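Extracellular solute-binding protein, family 1 (Bifidobacterium longum subsp. infantis, PDB 6FTH) probably captures human milk oligosaccharides outside the cell and delivers them to an ABC transporter, as its solute-binding subunit. Local coordinates at residues A[55-60]-A[352-356]. Sequence-based numbering, arbitrary orientation.
Sequences DCDCKI and AALKL
The ammonium group of Lys355 reaches the last turn of helix 47-56 by two routes. Its NZ gives a short hydrogen bond of 2.6 Å to a water, which in turn donates a hydrogen bond to Asp55 O at 2.7 Å. NZ also bonds directly, but weakly, to Cys56 O at 3.1 Å. The side chain leaves its helix with CG anti to the backbone N (chi1 171°) and bends once at chi3 (64°), which lays CE as well as NZ against Cys56 O. A positive charge here probably complements the carbonyl-rich helix end. Asp57 is close but makes no salt bridge with the lysine, since its OD2 stays 5.2 Å from NZ; its OD1 pairs with Lys27 instead.

Beneath these polar contacts, the sulfur of Cys56 lies against the backbone of helix 350-360, 3.5 Å from Leu356 N, whose hydrogen bond goes to Ala352 O. The same SG touches Leu356 CB at 3.7 Å and the CG of Lys355. Deeper still, Ile60 CD1 meets Leu356 CD1 at 4.1 Å, and both side chains rest on Val32 of strand 29-36, while Ala352 faces the CB of Cys58.

The turn from helix into strand is a Schellman motif, with Asp57 at positive phi (56°). It closes the helix of a β-α-β unit whose parallel strands, 29-36 and 59-66, lie side by side, and helix 350-360 packs against that unit. With strand 339-343 running antiparallel at the far edge, this sheet order matches a lobe of a type II periplasmic-binding-protein fold.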
loop_
_atom_site.group_PDB
_atom_site.type_symbol
_atom_site.label_atom_id
_atom_site.label_comp_id
_atom_site.label_asym_id
_atom_site.label_seq_id
_atom_site.Cartn_x
_atom_site.Cartn_y
_atom_site.Cartn_z
ATOM N N ASP A 55 -13.575 -27.133 -13.125
ATOM C CA ASP A 55 -12.372 -27.823 -12.671
ATOM C C ASP A 55 -12.469 -28.214 -11.214
ATOM O O ASP A 55 -11.827 -29.174 -10.788
ATOM C CB ASP A 55 -11.150 -26.932 -12.866
ATOM C CG ASP A 55 -10.714 -26.846 -14.307
ATOM O OD1 ASP A 55 -11.376 -27.466 -15.190
ATOM O OD2 ASP A 55 -9.698 -26.167 -14.561
ATOM N N CYS A 56 -13.241 -27.477 -10.435
ATOM C CA CYS A 56 -13.449 -27.841 -9.050
ATOM C C CYS A 56 -14.435 -28.993 -8.897
ATOM O O CYS A 56 -14.476 -29.612 -7.837
ATOM C CB CYS A 56 -13.978 -26.630 -8.299
ATOM S SG CYS A 56 -13.300 -26.504 -6.639
ATOM N N ASP A 57 -15.229 -29.290 -9.925
ATOM C CA ASP A 57 -16.259 -30.319 -9.827
ATOM C C ASP A 57 -17.209 -30.014 -8.673
ATOM O O ASP A 57 -17.605 -30.898 -7.915
ATOM C CB ASP A 57 -15.641 -31.707 -9.682
ATOM C CG ASP A 57 -16.539 -32.808 -10.214
ATOM O OD1 ASP A 57 -17.513 -32.499 -10.935
ATOM O OD2 ASP A 57 -16.267 -33.984 -9.909
ATOM N N CYS A 58 -17.559 -28.740 -8.520
ATOM C CA CYS A 58 -18.459 -28.308 -7.464
ATOM C C CYS A 58 -19.384 -27.251 -8.038
ATOM O O CYS A 58 -19.239 -26.822 -9.182
ATOM C CB CYS A 58 -17.691 -27.762 -6.248
ATOM S SG CYS A 58 -16.915 -26.165 -6.528
ATOM N N LYS A 59 -20.362 -26.852 -7.244
ATOM C CA LYS A 59 -21.231 -25.741 -7.597
ATOM C C LYS A 59 -20.826 -24.554 -6.742
ATOM O O LYS A 59 -20.843 -24.652 -5.510
ATOM C CB LYS A 59 -22.693 -26.100 -7.351
ATOM C CG LYS A 59 -23.650 -24.938 -7.559
ATOM C CD LYS A 59 -23.669 -24.479 -9.003
ATOM C CE LYS A 59 -24.384 -23.148 -9.154
ATOM N NZ LYS A 59 -25.395 -22.954 -8.077
ATOM N N ILE A 60 -20.465 -23.446 -7.392
ATOM C CA ILE A 60 -20.083 -22.217 -6.698
ATOM C C ILE A 60 -21.277 -21.278 -6.674
ATOM O O ILE A 60 -21.827 -20.915 -7.723
ATOM C CB ILE A 60 -18.866 -21.546 -7.346
ATOM C CG1 ILE A 60 -17.650 -22.474 -7.274
ATOM C CG2 ILE A 60 -18.584 -20.215 -6.647
ATOM C CD1 ILE A 60 -16.445 -21.972 -8.041
ATOM N N ALA A 352 -13.951 -29.625 -1.023
ATOM C CA ALA A 352 -14.206 -28.861 -2.234
ATOM C C ALA A 352 -13.666 -27.440 -2.105
ATOM O O ALA A 352 -13.110 -26.890 -3.060
ATOM C CB ALA A 352 -15.703 -28.828 -2.525
ATOM N N ALA A 353 -13.821 -26.835 -0.924
ATOM C CA ALA A 353 -13.339 -25.469 -0.726
ATOM C C ALA A 353 -11.814 -25.395 -0.780
ATOM O O ALA A 353 -11.252 -24.429 -1.320
ATOM C CB ALA A 353 -13.858 -24.923 0.602
ATOM N N LEU A 354 -11.134 -26.386 -0.199
ATOM C CA LEU A 354 -9.676 -26.452 -0.253
ATOM C C LEU A 354 -9.184 -26.745 -1.664
ATOM O O LEU A 354 -8.145 -26.227 -2.083
ATOM C CB LEU A 354 -9.185 -27.494 0.743
ATOM C CG LEU A 354 -9.406 -27.133 2.223
ATOM C CD1 LEU A 354 -9.154 -28.344 3.145
ATOM C CD2 LEU A 354 -8.517 -25.932 2.644
ATOM N N LYS A 355 -9.926 -27.554 -2.424
ATOM C CA LYS A 355 -9.586 -27.745 -3.828
ATOM C C LYS A 355 -9.733 -26.438 -4.596
ATOM O O LYS A 355 -8.900 -26.113 -5.454
ATOM C CB LYS A 355 -10.471 -28.831 -4.441
ATOM C CG LYS A 355 -10.300 -28.917 -5.943
ATOM C CD LYS A 355 -10.576 -30.305 -6.507
ATOM C CE LYS A 355 -11.985 -30.715 -6.313
ATOM N NZ LYS A 355 -12.343 -31.825 -7.283
ATOM N N LEU A 356 -10.779 -25.669 -4.286
ATOM C CA LEU A 356 -10.949 -24.348 -4.891
ATOM C C LEU A 356 -9.768 -23.420 -4.578
ATOM O O LEU A 356 -9.268 -22.712 -5.468
ATOM C CB LEU A 356 -12.265 -23.726 -4.414
ATOM C CG LEU A 356 -12.567 -22.297 -4.847
ATOM C CD1 LEU A 356 -12.714 -22.232 -6.362
ATOM C CD2 LEU A 356 -13.837 -21.792 -4.174
HETATM O O HOH W 1 -11.862 -31.646 -9.831
#